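Manganese-dependent inorganic pyrophosphatase (Methanocaldococcus jannaschii, PDB 2EB0) catalyses the hydrolysis of inorganic diphosphate to two phosphates, using two manganese ions per subunit. Local coordinates at residues F206-K211 with Q296-L301; K274-K279 with V285-V290. One frame throughout, in Å; residues are numbered along the deposited sequence.

Overall arrangement
From the N terminus the chain first builds the DHH domain with its parallel sheet; both contacts come later, in the DHHA2 part. After helix 195-201 it enters strand 204-208, an outermost strand of a mixed five-strand sheet. Contact 1 joins the end of this strand to helix 293-306 and so closes a loop of 84 intervening residues. Contact 2 is nested inside that loop and is far shorter: five residues separate the end of helix 269-275 and its following loop from 285-290 on strand 284-287, outermost at the other side of the sheet. The two meet directly, their centres about 15 Å apart, where P300 and L301 pack on A275 and Q296 probably hydrogen-bonds to G289.

Contact 1: F206-K211 with Q296-L301; sequences FDFNGK and QVVPPL
In both F206 and F208 the ring is swung anti to the carbonyl carbon (chi1 -56° and -68°), which carries the two side chains from alternate positions of strand 204-208 toward helix 293-306, while V298 holds CG1 anti to its own backbone N (chi1 177°) and sends one methyl to each ring. CG2 of V298 meets the ring of F206, 3.9 Å from CZ, and its CG1 lies 3.8 Å from CZ of F208. A beta-branched valine suits this place because each branch serves a different phenylalanine. L301, about one turn further along the helix, sets its CD2 at the edge of the F208 ring, 4.1 Å from CE2. Were F208 replaced by an alanine, V298 CG1 and L301 CD2 would probably lose their shared partner and a gap would open between strand and helix. G210 suits the type I' turn from F208 to K211, since its backbone angles would jam a side chain against the preceding carbonyl. I215 of the neighbouring strand also touches F206 and V298, and T96 of the second subunit packs on V298. The F206 side chain lies about 10 Å from a bound manganese ion, within the helix-on-sheet packing of the alpha/beta DHHA2 domain.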
ATOM      1  N   PHE B 206       4.782   8.304  15.081  1.00 30.69           N
ATOM      2  CA  PHE B 206       5.141   7.146  14.255  1.00 29.60           C
ATOM      3  C   PHE B 206       5.671   5.984  15.074  1.00 31.94           C
ATOM      4  O   PHE B 206       6.032   6.132  16.246  1.00 32.12           O
ATOM      5  CB  PHE B 206       6.253   7.475  13.247  1.00 23.32           C
ATOM      6  CG  PHE B 206       5.952   8.625  12.336  1.00 22.19           C
ATOM      7  CD1 PHE B 206       6.023   9.938  12.800  1.00 21.34           C
ATOM      8  CD2 PHE B 206       5.611   8.398  11.005  1.00 19.54           C
ATOM      9  CE1 PHE B 206       5.758  11.011  11.954  1.00 17.98           C
ATOM     10  CE2 PHE B 206       5.341   9.457  10.146  1.00 20.14           C
ATOM     11  CZ  PHE B 206       5.413  10.771  10.619  1.00 22.62           C
ATOM     12  N   ASP B 207       5.733   4.827  14.425  0.50 15.48           N
ATOM     13  CA  ASP B 207       6.289   3.639  15.036  0.50 16.29           C
ATOM     14  C   ASP B 207       7.437   3.247  14.110  0.50 15.63           C
ATOM     15  O   ASP B 207       7.207   2.788  12.989  0.50 14.29           O
ATOM     16  CB  ASP B 207       5.274   2.501  15.093  0.50 44.26           C
ATOM     17  CG  ASP B 207       5.838   1.257  15.763  1.00 49.12           C
ATOM     18  OD1 ASP B 207       5.224   0.174  15.651  1.00 55.36           O
ATOM     19  OD2 ASP B 207       6.897   1.362  16.413  1.00 49.91           O
ATOM     20  N   PHE B 208       8.666   3.458  14.564  1.00 23.89           N
ATOM     21  CA  PHE B 208       9.835   3.113  13.765  1.00 26.98           C
ATOM     22  C   PHE B 208      10.546   1.909  14.357  1.00 27.28           C
ATOM     23  O   PHE B 208      11.309   2.045  15.319  1.00 27.22           O
ATOM     24  CB  PHE B 208      10.837   4.274  13.696  1.00 26.07           C
ATOM     25  CG  PHE B 208      10.348   5.470  12.932  1.00 27.33           C
ATOM     26  CD1 PHE B 208       9.316   5.360  12.005  1.00 25.92           C
ATOM     27  CD2 PHE B 208      10.951   6.709  13.116  1.00 25.52           C
ATOM     28  CE1 PHE B 208       8.896   6.467  11.276  1.00 26.94           C
ATOM     29  CE2 PHE B 208      10.537   7.821  12.390  1.00 26.24           C
ATOM     30  CZ  PHE B 208       9.510   7.703  11.471  1.00 24.74           C
ATOM     31  N   ASN B 209      10.295   0.738  13.783  1.00 33.24           N
ATOM     32  CA  ASN B 209      10.934  -0.485  14.256  1.00 35.29           C
ATOM     33  C   ASN B 209      10.736  -0.620  15.775  1.00 34.15           C
ATOM     34  O   ASN B 209      11.692  -0.769  16.533  1.00 34.10           O
ATOM     35  CB  ASN B 209      12.425  -0.430  13.898  1.00 37.82           C
ATOM     36  CG  ASN B 209      13.102  -1.774  13.985  1.00 38.99           C
ATOM     37  OD1 ASN B 209      12.495  -2.808  13.718  1.00 41.85           O
ATOM     38  ND2 ASN B 209      14.380  -1.765  14.335  1.00 40.10           N
ATOM     39  N   GLY B 210       9.481  -0.539  16.203  1.00 32.88           N
ATOM     40  CA  GLY B 210       9.156  -0.662  17.612  1.00 32.87           C
ATOM     41  C   GLY B 210       9.332   0.592  18.455  1.00 33.16           C
ATOM     42  O   GLY B 210       8.879   0.629  19.601  1.00 34.52           O
ATOM     43  N   LYS B 211       9.973   1.621  17.908  1.00 32.04           N
ATOM     44  CA  LYS B 211      10.202   2.852  18.663  1.00 32.06           C
ATOM     45  C   LYS B 211       9.173   3.950  18.403  1.00 32.20           C
ATOM     46  O   LYS B 211       8.774   4.202  17.263  1.00 32.45           O
ATOM     47  CB  LYS B 211      11.599   3.400  18.373  1.00 37.12           C
ATOM     48  CG  LYS B 211      12.728   2.429  18.679  1.00 41.47           C
ATOM     49  CD  LYS B 211      12.785   2.067  20.153  1.00 42.55           C
ATOM     50  CE  LYS B 211      14.001   1.215  20.452  1.00 44.31           C
ATOM     51  NZ  LYS B 211      15.261   1.956  20.155  1.00 47.16           N
ATOM     52  N   GLN B 296      11.764  14.048   3.328  1.00 20.37           N
ATOM     53  CA  GLN B 296      13.121  14.356   3.735  1.00 19.63           C
ATOM     54  C   GLN B 296      13.477  14.010   5.181  1.00 21.10           C
ATOM     55  O   GLN B 296      14.659  13.865   5.509  1.00 18.79           O
ATOM     56  CB  GLN B 296      13.379  15.840   3.476  1.00 19.31           C
ATOM     57  CG  GLN B 296      13.244  16.205   2.004  1.00 21.84           C
ATOM     58  CD  GLN B 296      13.351  17.699   1.747  1.00 19.67           C
ATOM     59  OE1 GLN B 296      12.414  18.450   2.010  1.00 21.30           O
ATOM     60  NE2 GLN B 296      14.500  18.135   1.238  1.00 17.57           N
ATOM     61  N   VAL B 297      12.473  13.861   6.040  1.00 24.44           N
ATOM     62  CA  VAL B 297      12.741  13.558   7.443  1.00 24.87           C
ATOM     63  C   VAL B 297      12.416  12.124   7.865  1.00 25.68           C
ATOM     64  O   VAL B 297      13.218  11.467   8.530  1.00 26.99           O
ATOM     65  CB  VAL B 297      11.978  14.534   8.366  1.00 18.77           C
ATOM     66  CG1 VAL B 297      12.262  14.198   9.824  1.00 18.11           C
ATOM     67  CG2 VAL B 297      12.385  15.967   8.054  1.00 14.89           C
ATOM     68  N   VAL B 298      11.247  11.632   7.485  1.00 24.98           N
ATOM     69  CA  VAL B 298      10.853  10.283   7.859  1.00 26.25           C
ATOM     70  C   VAL B 298      11.717   9.175   7.234  1.00 27.84           C
ATOM     71  O   VAL B 298      12.201   8.283   7.938  1.00 29.85           O
ATOM     72  CB  VAL B 298       9.359  10.041   7.517  1.00 23.53           C
ATOM     73  CG1 VAL B 298       8.955   8.611   7.845  1.00 23.52           C
ATOM     74  CG2 VAL B 298       8.488  11.020   8.301  1.00 22.23           C
ATOM     75  N   PRO B 299      11.952   9.233   5.915  1.00 20.24           N
ATOM     76  CA  PRO B 299      12.758   8.199   5.258  1.00 20.84           C
ATOM     77  C   PRO B 299      14.117   7.880   5.877  1.00 21.04           C
ATOM     78  O   PRO B 299      14.398   6.721   6.182  1.00 21.51           O
ATOM     79  CB  PRO B 299      12.871   8.710   3.820  1.00 29.58           C
ATOM     80  CG  PRO B 299      11.587   9.463   3.641  1.00 29.44           C
ATOM     81  CD  PRO B 299      11.487  10.229   4.938  1.00 29.30           C
ATOM     82  N   PRO B 300      14.983   8.894   6.063  1.00 25.52           N
ATOM     83  CA  PRO B 300      16.303   8.641   6.650  1.00 25.80           C
ATOM     84  C   PRO B 300      16.231   8.254   8.120  1.00 26.60           C
ATOM     85  O   PRO B 300      17.058   7.486   8.611  1.00 26.49           O
ATOM     86  CB  PRO B 300      17.030   9.965   6.440  1.00 31.06           C
ATOM     87  CG  PRO B 300      15.931  10.952   6.603  1.00 31.79           C
ATOM     88  CD  PRO B 300      14.805  10.331   5.792  1.00 29.09           C
ATOM     89  N   LEU B 301      15.230   8.785   8.810  1.00 29.31           N
ATOM     90  CA  LEU B 301      15.047   8.511  10.224  1.00 29.54           C
ATOM     91  C   LEU B 301      14.517   7.088  10.457  1.00 30.35           C
ATOM     92  O   LEU B 301      15.056   6.352  11.290  1.00 29.09           O
ATOM     93  CB  LEU B 301      14.102   9.548  10.826  1.00 22.68           C
ATOM     94  CG  LEU B 301      14.210   9.820  12.324  1.00 26.00           C
ATOM     95  CD1 LEU B 301      15.632  10.288  12.681  1.00 25.09           C
ATOM     96  CD2 LEU B 301      13.182  10.901  12.699  1.00 25.60           C
TER

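Contact 2: K274-K279 with V285-V290; sequences KAFNVK and VFLEGV
The ring of F276 offers one face to L287, whose CD1 stands above the plane but displaced toward the rim; the nearest ring atom, F276 CD2, is 4.3 Å from L287 CD1. F276 is the first residue after helix 269-275 to leave helical angles, and its CG lies beside the backbone N (chi1 -59°), a setting that directs the ring at the strand. A flat, wide side chain suits this place, as it also meets the ring of F272, with planes about 35° apart, and P300 of helix 293-306. In the fold, the contact lays the end of a helix and the loop after it against strand 284-287. This outermost strand of the mixed DHHA2 sheet pairs through V285 and L287 with strand 260-267. L287, buried and branched, suits a strand position whose side chain is turned to the F276 ring. Two residues earlier in the strand, V285 meets the loop beyond F276 through one methyl, its CG1 lying 4.2 Å from the backbone O of K279, and its side chain also touches F272. K279 makes this approach with its backbone O; its side chain sets off away from the strand and is poorly ordered. Beyond L287 the chain reverses in a type II turn closed by a weak hydrogen bond from V290 N to L287 O, and the positive phi of G289 favours glycine there.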
ATOM      1  N   LYS B 274      22.712   9.996  13.174  1.00 31.16           N
ATOM      2  CA  LYS B 274      23.027   8.898  12.270  1.00 31.27           C
ATOM      3  C   LYS B 274      22.144   9.050  11.032  1.00 31.43           C
ATOM      4  O   LYS B 274      22.603   8.937   9.895  1.00 30.86           O
ATOM      5  CB  LYS B 274      22.744   7.553  12.947  1.00 30.99           C
ATOM      6  CG  LYS B 274      22.951   6.352  12.036  1.00 32.37           C
ATOM      7  CD  LYS B 274      22.429   5.067  12.662  1.00 34.90           C
ATOM      8  CE  LYS B 274      22.442   3.925  11.657  1.00 38.58           C
ATOM      9  NZ  LYS B 274      21.686   2.724  12.131  1.00 40.98           N
ATOM     10  N   ALA B 275      20.870   9.326  11.273  1.00 27.56           N
ATOM     11  CA  ALA B 275      19.905   9.488  10.200  1.00 26.33           C
ATOM     12  C   ALA B 275      20.280  10.605   9.220  1.00 25.52           C
ATOM     13  O   ALA B 275      20.073  10.465   8.017  1.00 26.07           O
ATOM     14  CB  ALA B 275      18.514   9.755  10.798  1.00 19.53           C
ATOM     15  N   PHE B 276      20.851  11.697   9.726  1.00 26.11           N
ATOM     16  CA  PHE B 276      21.186  12.820   8.858  1.00 26.90           C
ATOM     17  C   PHE B 276      22.651  13.159   8.627  1.00 26.71           C
ATOM     18  O   PHE B 276      22.974  14.289   8.251  1.00 27.13           O
ATOM     19  CB  PHE B 276      20.439  14.071   9.335  1.00 28.37           C
ATOM     20  CG  PHE B 276      18.950  13.906   9.333  1.00 29.12           C
ATOM     21  CD1 PHE B 276      18.295  13.358  10.434  1.00 27.09           C
ATOM     22  CD2 PHE B 276      18.208  14.214   8.192  1.00 28.87           C
ATOM     23  CE1 PHE B 276      16.924  13.111  10.398  1.00 29.81           C
ATOM     24  CE2 PHE B 276      16.835  13.972   8.145  1.00 28.41           C
ATOM     25  CZ  PHE B 276      16.190  13.418   9.248  1.00 29.87           C
ATOM     26  N   ASN B 277      23.533  12.187   8.833  0.50 13.24           N
ATOM     27  CA  ASN B 277      24.958  12.398   8.616  0.50 14.18           C
ATOM     28  C   ASN B 277      25.401  13.747   9.153  0.50 15.30           C
ATOM     29  O   ASN B 277      26.124  14.476   8.478  0.50 13.55           O
ATOM     30  CB  ASN B 277      25.290  12.336   7.123  0.50 34.59           C
ATOM     31  CG  ASN B 277      24.987  10.986   6.505  0.50 35.57           C
ATOM     32  OD1 ASN B 277      23.834  10.569   6.424  0.50 34.85           O
ATOM     33  ND2 ASN B 277      26.029  10.296   6.062  0.50 36.97           N
ATOM     34  N   VAL B 278      24.969  14.084  10.364  1.00 33.34           N
ATOM     35  CA  VAL B 278      25.347  15.361  10.957  1.00 36.66           C
ATOM     36  C   VAL B 278      25.259  15.342  12.483  1.00 39.38           C
ATOM     37  O   VAL B 278      24.267  14.882  13.052  1.00 39.75           O
ATOM     38  CB  VAL B 278      24.456  16.514  10.403  1.00 34.41           C
ATOM     39  CG1 VAL B 278      22.999  16.269  10.745  1.00 34.23           C
ATOM     40  CG2 VAL B 278      24.920  17.851  10.956  1.00 34.10           C
ATOM     41  N   LYS B 279      26.308  15.832  13.141  1.00 46.91           N
ATOM     42  CA  LYS B 279      26.333  15.883  14.600  1.00 49.90           C
ATOM     43  C   LYS B 279      25.615  17.155  15.043  1.00 50.46           C
ATOM     44  O   LYS B 279      25.794  18.216  14.441  1.00 50.93           O
ATOM     45  CB  LYS B 279      27.771  15.901  15.121  1.00 81.98           C
ATOM     46  CG  LYS B 279      27.884  15.503  16.587  1.00 85.63           C
ATOM     47  CD  LYS B 279      29.180  15.990  17.221  1.00 87.66           C
ATOM     48  CE  LYS B 279      29.169  17.503  17.402  1.00 88.16           C
ATOM     49  NZ  LYS B 279      30.386  17.997  18.103  1.00 88.51           N
ATOM     50  N   VAL B 285      19.549  21.781  14.952  1.00 30.38           N
ATOM     51  CA  VAL B 285      20.407  21.941  13.783  1.00 28.28           C
ATOM     52  C   VAL B 285      19.540  22.403  12.619  1.00 27.87           C
ATOM     53  O   VAL B 285      18.384  21.991  12.495  1.00 26.55           O
ATOM     54  CB  VAL B 285      21.093  20.609  13.368  1.00 34.99           C
ATOM     55  CG1 VAL B 285      22.153  20.223  14.371  1.00 38.37           C
ATOM     56  CG2 VAL B 285      20.059  19.505  13.258  1.00 34.48           C
ATOM     57  N   PHE B 286      20.092  23.255  11.764  1.00 27.97           N
ATOM     58  CA  PHE B 286      19.340  23.726  10.613  1.00 27.93           C
ATOM     59  C   PHE B 286      19.574  22.773   9.453  1.00 27.55           C
ATOM     60  O   PHE B 286      20.716  22.531   9.069  1.00 27.70           O
ATOM     61  CB  PHE B 286      19.784  25.121  10.194  1.00 24.16           C
ATOM     62  CG  PHE B 286      18.926  25.718   9.119  1.00 27.22           C
ATOM     63  CD1 PHE B 286      17.614  26.101   9.395  1.00 26.71           C
ATOM     64  CD2 PHE B 286      19.414  25.882   7.829  1.00 25.68           C
ATOM     65  CE1 PHE B 286      16.801  26.640   8.399  1.00 27.22           C
ATOM     66  CE2 PHE B 286      18.610  26.421   6.824  1.00 28.32           C
ATOM     67  CZ  PHE B 286      17.298  26.801   7.111  1.00 28.30           C
ATOM     68  N   LEU B 287      18.496  22.228   8.901  1.00 20.02           N
ATOM     69  CA  LEU B 287      18.618  21.314   7.776  1.00 21.51           C
ATOM     70  C   LEU B 287      18.308  22.065   6.483  1.00 21.85           C
ATOM     71  O   LEU B 287      17.158  22.446   6.217  1.00 21.52           O
ATOM     72  CB  LEU B 287      17.669  20.127   7.956  1.00 24.35           C
ATOM     73  CG  LEU B 287      17.952  19.280   9.201  1.00 25.06           C
ATOM     74  CD1 LEU B 287      16.936  18.166   9.318  1.00 26.21           C
ATOM     75  CD2 LEU B 287      19.354  18.706   9.117  1.00 26.02           C
ATOM     76  N   GLU B 288      19.350  22.278   5.689  1.00 25.55           N
ATOM     77  CA  GLU B 288      19.231  22.991   4.421  1.00 27.39           C
ATOM     78  C   GLU B 288      18.409  22.261   3.373  1.00 24.31           C
ATOM     79  O   GLU B 288      18.636  21.083   3.102  1.00 24.38           O
ATOM     80  CB  GLU B 288      20.623  23.290   3.854  1.00 47.44           C
ATOM     81  CG  GLU B 288      21.124  24.691   4.146  1.00 53.69           C
ATOM     82  CD  GLU B 288      20.409  25.747   3.315  1.00 58.96           C
ATOM     83  OE1 GLU B 288      20.484  25.683   2.067  1.00 63.05           O
ATOM     84  OE2 GLU B 288      19.771  26.644   3.906  1.00 60.55           O
ATOM     85  N   GLY B 289      17.457  22.982   2.790  1.00 22.58           N
ATOM     86  CA  GLY B 289      16.607  22.427   1.749  1.00 20.87           C
ATOM     87  C   GLY B 289      15.526  21.491   2.246  1.00 21.00           C
ATOM     88  O   GLY B 289      14.683  21.046   1.466  1.00 21.82           O
ATOM     89  N   VAL B 290      15.547  21.189   3.541  1.00 20.05           N
ATOM     90  CA  VAL B 290      14.568  20.278   4.137  1.00 19.22           C
ATOM     91  C   VAL B 290      13.230  20.950   4.475  1.00 19.89           C
ATOM     92  O   VAL B 290      13.150  21.774   5.385  1.00 18.77           O
ATOM     93  CB  VAL B 290      15.151  19.627   5.422  1.00 16.61           C
ATOM     94  CG1 VAL B 290      14.124  18.724   6.071  1.00 16.62           C
ATOM     95  CG2 VAL B 290      16.413  18.839   5.076  1.00 15.60           C
TER